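Side-chain contacts in cobalamin biosynthesis protein CobN (Mycobacterium tuberculosis, PDB 7C6O), which serves as the large, catalytic subunit of cobaltochelatase, the ligase that inserts cobalt into the corrin ring during cobalamin biosynthesis: residues P343-C346 with A347-A350; D676-D679 with D680-H684. All coordinates share one frame; numbering follows the deposited sequence.

Contact 1 (P343-C346 with A347-A350); sequences PERC and ARVA
Two backbone amides converge on the carbonyl oxygen of E344: R348 N at 3.3 Å, the regular i to i+4 bond of the helix, and A347 N at 3.1 Å, a weak bond because its N-H points poorly at E344 O. A347 N also bonds P343 O, so its single hydrogen is divided between two carbonyls in this first turn. One turn on the geometry tightens, and A350 N reaches C346 O at 2.8 Å.

Among the side chains of this turn, E344 and R345 make a side-on, two-pronged salt bridge although they are neighbours in sequence. R345 NE meets E344 OE1 at 2.8 Å, on the syn side but somewhat out of the carboxylate plane. R345 NH2 reaches the syn lone pair of E344 OE2 at 2.9 Å, nearly straight at 177° and in the guanidinium plane, and the two bonds together fix how the guanidinium is turned.

R348 comes alongside. With CG anti to the backbone N (chi1 173°), its CB lies off-centre over one face of the R345 guanidinium, and bends at chi2 and chi3 carry its own guanidinium round to stand at 82° to the other. R345 NH2 and R348 NE are thereby 3.6 Å apart. The like charges are probably offset by D578, whose OD1 forms salt bridges with both R345 NH1 and R348 NE, while D583 takes R348 NH1. E344 OE2 is 4.4 Å from R348 NH2 and well out of the R348 guanidinium plane, so it can probably add only electrostatic attraction.

The turn opens helix 343-361: R345, R348 and V349 lie against V324 of strand 321-331; C346 touches F326 of the same strand and, with A350, packs on A214 of helix 206-217.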
loop_
_atom_site.group_PDB
_atom_site.type_symbol
_atom_site.label_atom_id
_atom_site.label_comp_id
_atom_site.label_asym_id
_atom_site.label_seq_id
_atom_site.Cartn_x
_atom_site.Cartn_y
_atom_site.Cartn_z
ATOM N N PRO A 343 6.049 -22.266 -17.863
ATOM C CA PRO A 343 4.912 -22.270 -18.802
ATOM C C PRO A 343 3.572 -22.002 -18.139
ATOM O O PRO A 343 2.709 -21.347 -18.738
ATOM C CB PRO A 343 4.972 -23.677 -19.412
ATOM C CG PRO A 343 6.383 -24.129 -19.204
ATOM C CD PRO A 343 6.810 -23.526 -17.903
ATOM N N GLU A 344 3.369 -22.494 -16.917
ATOM C CA GLU A 344 2.105 -22.244 -16.231
ATOM C C GLU A 344 1.939 -20.764 -15.908
ATOM O O GLU A 344 0.859 -20.196 -16.112
ATOM C CB GLU A 344 2.018 -23.099 -14.965
ATOM C CG GLU A 344 0.662 -23.064 -14.274
ATOM C CD GLU A 344 0.492 -21.854 -13.373
ATOM O OE1 GLU A 344 1.510 -21.360 -12.839
ATOM O OE2 GLU A 344 -0.657 -21.393 -13.206
ATOM N N ARG A 345 2.998 -20.117 -15.410
ATOM C CA ARG A 345 2.923 -18.682 -15.156
ATOM C C ARG A 345 2.841 -17.885 -16.452
ATOM O O ARG A 345 2.241 -16.804 -16.474
ATOM C CB ARG A 345 4.120 -18.229 -14.321
ATOM C CG ARG A 345 4.118 -18.723 -12.874
ATOM C CD ARG A 345 3.047 -18.029 -12.027
ATOM N NE ARG A 345 1.740 -18.676 -12.135
ATOM C CZ ARG A 345 0.624 -18.205 -11.586
ATOM N NH1 ARG A 345 0.647 -17.075 -10.891
ATOM N NH2 ARG A 345 -0.520 -18.862 -11.734
ATOM N N CYS A 346 3.439 -18.394 -17.534
ATOM C CA CYS A 346 3.249 -17.771 -18.839
ATOM C C CYS A 346 1.774 -17.733 -19.211
ATOM O O CYS A 346 1.292 -16.746 -19.778
ATOM C CB CYS A 346 4.043 -18.521 -19.910
ATOM S SG CYS A 346 5.816 -18.183 -19.915
ATOM N N ALA A 347 1.040 -18.800 -18.887
ATOM C CA ALA A 347 -0.387 -18.843 -19.187
ATOM C C ALA A 347 -1.155 -17.796 -18.389
ATOM O O ALA A 347 -2.106 -17.193 -18.901
ATOM C CB ALA A 347 -0.937 -20.243 -18.909
ATOM N N ARG A 348 -0.758 -17.564 -17.137
ATOM C CA ARG A 348 -1.425 -16.545 -16.331
ATOM C C ARG A 348 -1.170 -15.152 -16.891
ATOM O O ARG A 348 -2.095 -14.340 -17.003
ATOM C CB ARG A 348 -0.964 -16.636 -14.875
ATOM C CG ARG A 348 -1.477 -15.507 -13.990
ATOM C CD ARG A 348 -2.972 -15.632 -13.697
ATOM N NE ARG A 348 -3.272 -16.768 -12.828
ATOM C CZ ARG A 348 -3.963 -17.841 -13.200
ATOM N NH1 ARG A 348 -4.447 -17.932 -14.431
ATOM N NH2 ARG A 348 -4.178 -18.825 -12.335
ATOM N N VAL A 349 0.082 -14.851 -17.247
ATOM C CA VAL A 349 0.392 -13.550 -17.836
ATOM C C VAL A 349 -0.315 -13.394 -19.176
ATOM O O VAL A 349 -0.938 -12.362 -19.454
ATOM C CB VAL A 349 1.914 -13.368 -17.983
ATOM C CG1 VAL A 349 2.217 -12.050 -18.685
ATOM C CG2 VAL A 349 2.593 -13.417 -16.624
ATOM N N ALA A 350 -0.230 -14.422 -20.025
ATOM C CA ALA A 350 -0.899 -14.371 -21.322
ATOM C C ALA A 350 -2.409 -14.256 -21.159
ATOM O O ALA A 350 -3.060 -13.478 -21.868
ATOM C CB ALA A 350 -0.546 -15.608 -22.147
#

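Contact 2 (D676-D679 with D680-H684); sequences DSFD and DMLLH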
loop_
_atom_site.group_PDB
_atom_site.type_symbol
_atom_site.label_atom_id
_atom_site.label_comp_id
_atom_site.label_asym_id
_atom_site.label_seq_id
_atom_site.Cartn_x
_atom_site.Cartn_y
_atom_site.Cartn_z
ATOM N N ASP A 676 -5.015 29.841 43.126
ATOM C CA ASP A 676 -3.945 30.556 42.442
ATOM C C ASP A 676 -3.278 29.724 41.352
ATOM O O ASP A 676 -2.327 30.199 40.721
ATOM C CB ASP A 676 -2.906 31.053 43.458
ATOM C CG ASP A 676 -2.119 29.928 44.109
ATOM O OD1 ASP A 676 -0.956 30.173 44.490
ATOM O OD2 ASP A 676 -2.652 28.805 44.233
ATOM N N SER A 677 -3.752 28.503 41.112
ATOM C CA SER A 677 -3.363 27.720 39.948
ATOM C C SER A 677 -4.519 27.504 38.981
ATOM O O SER A 677 -4.331 26.862 37.943
ATOM C CB SER A 677 -2.794 26.364 40.383
ATOM O OG SER A 677 -1.533 26.514 41.010
ATOM N N PHE A 678 -5.704 28.039 39.292
ATOM C CA PHE A 678 -6.893 27.753 38.494
ATOM C C PHE A 678 -6.808 28.388 37.109
ATOM O O PHE A 678 -7.164 27.754 36.109
ATOM C CB PHE A 678 -8.137 28.242 39.235
ATOM C CG PHE A 678 -9.422 27.653 38.728
ATOM C CD1 PHE A 678 -9.967 26.530 39.330
ATOM C CD2 PHE A 678 -10.090 28.226 37.659
ATOM C CE1 PHE A 678 -11.152 25.983 38.871
ATOM C CE2 PHE A 678 -11.276 27.689 37.195
ATOM C CZ PHE A 678 -11.809 26.564 37.802
ATOM N N ASP A 679 -6.345 29.638 37.031
ATOM C CA ASP A 679 -6.272 30.319 35.741
ATOM C C ASP A 679 -5.243 29.681 34.817
ATOM O O ASP A 679 -5.423 29.695 33.595
ATOM C CB ASP A 679 -5.959 31.799 35.945
ATOM C CG ASP A 679 -7.078 32.533 36.649
ATOM O OD1 ASP A 679 -8.140 31.913 36.874
ATOM O OD2 ASP A 679 -6.897 33.723 36.982
ATOM N N ASP A 680 -4.161 29.132 35.374
ATOM C CA ASP A 680 -3.213 28.390 34.552
ATOM C C ASP A 680 -3.853 27.127 33.993
ATOM O O ASP A 680 -3.585 26.737 32.851
ATOM C CB ASP A 680 -1.965 28.043 35.364
ATOM C CG ASP A 680 -0.885 27.389 34.524
ATOM O OD1 ASP A 680 -0.863 27.617 33.296
ATOM O OD2 ASP A 680 -0.062 26.638 35.090
ATOM N N MET A 681 -4.703 26.476 34.789
ATOM C CA MET A 681 -5.438 25.317 34.297
ATOM C C MET A 681 -6.363 25.694 33.149
ATOM O O MET A 681 -6.551 24.905 32.217
ATOM C CB MET A 681 -6.224 24.681 35.446
ATOM C CG MET A 681 -7.036 23.455 35.064
ATOM S SD MET A 681 -8.703 23.866 34.512
ATOM C CE MET A 681 -9.370 24.665 35.968
ATOM N N LEU A 682 -6.937 26.900 33.188
ATOM C CA LEU A 682 -7.835 27.326 32.119
ATOM C C LEU A 682 -7.089 27.566 30.816
ATOM O O LEU A 682 -7.682 27.456 29.736
ATOM C CB LEU A 682 -8.594 28.585 32.533
ATOM C CG LEU A 682 -9.582 28.421 33.688
ATOM C CD1 LEU A 682 -10.311 29.728 33.939
ATOM C CD2 LEU A 682 -10.573 27.298 33.408
ATOM N N LEU A 683 -5.798 27.903 30.886
ATOM C CA LEU A 683 -5.003 27.976 29.667
ATOM C C LEU A 683 -4.923 26.620 28.985
ATOM O O LEU A 683 -4.906 26.544 27.751
ATOM C CB LEU A 683 -3.601 28.505 29.975
ATOM C CG LEU A 683 -3.530 29.915 30.562
ATOM C CD1 LEU A 683 -2.081 30.354 30.714
ATOM C CD2 LEU A 683 -4.307 30.901 29.703
ATOM N N HIS A 684 -4.880 25.540 29.770
ATOM C CA HIS A 684 -4.933 24.197 29.204
ATOM C C HIS A 684 -6.312 23.904 28.621
ATOM O O HIS A 684 -6.424 23.291 27.554
ATOM C CB HIS A 684 -4.556 23.177 30.280
ATOM C CG HIS A 684 -4.876 21.757 29.923
ATOM N ND1 HIS A 684 -4.343 21.126 28.821
ATOM C CD2 HIS A 684 -5.663 20.841 30.538
ATOM C CE1 HIS A 684 -4.794 19.884 28.766
ATOM N NE2 HIS A 684 -5.598 19.687 29.796
HETATM O O HOH W 1 -2.929 30.126 37.720
#
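M681 reaches back one turn to F678, and its path can be traced atom by atom. CB of M681 starts close to the backbone, 3.3 Å from F678 O. CG leaves anti to the backbone N (chi1 -180°), which sends the chain out alongside the phenyl group, both side chains pointing the same way. SD then stands above the ring but at a distance, 5.3 Å from the F678 centroid. Bends at chi2 and chi3 bring the terminal methyl in between the sulfur and the ring: M681 CE is 3.6 Å from the centroid of the F678 ring and only 11° off its normal. Even the farthest ring carbon, F678 CG, is 4.1 Å from M681 CE, evidence that the methyl sits over the middle of the face.

This is a Met-aromatic contact at i to i+3 spacing on helix 675-694, in which the close approach is a CH-pi one made by CE. Beyond the helix, M681 also touches L669 and P673 of the preceding loop.

L682 meets the same ring obliquely. Its CG rests 3.5 Å from F678 O, and its CD2 comes within 3.9 Å of F678 CE2. L682 also packs on I654 of helix 647-660 and L633 of helix 624-642. D679 turns its carboxylate to the same two helices, where OD1 makes a salt bridge with R651 and accepts a hydrogen bond from H636.

A water is inserted where D676 O and D680 N would otherwise bond directly, donating to D676 O at 3.1 Å and accepting from D680 N at 2.8 Å.

How the contacts relate
Each contact lies within one helix, and in chain order contact 1 closes before contact 2 opens. Their centres are about 70 Å apart, with nearest atoms about 54 Å from each other, and they fall on opposite sides of the chain's centre, so neither can touch the other. Contact 1 belongs to helix 343-361, which directly follows 337-341, an outermost strand of the seven-stranded mixed sheet. Contact 2 belongs to helix 675-694, packed against helices 624-642 and 647-660. Both fall within the part of the chain that is related to the CobN/magnesium chelatase family, but their surroundings differ: a strand and a helix flank contact 1, helices flank contact 2.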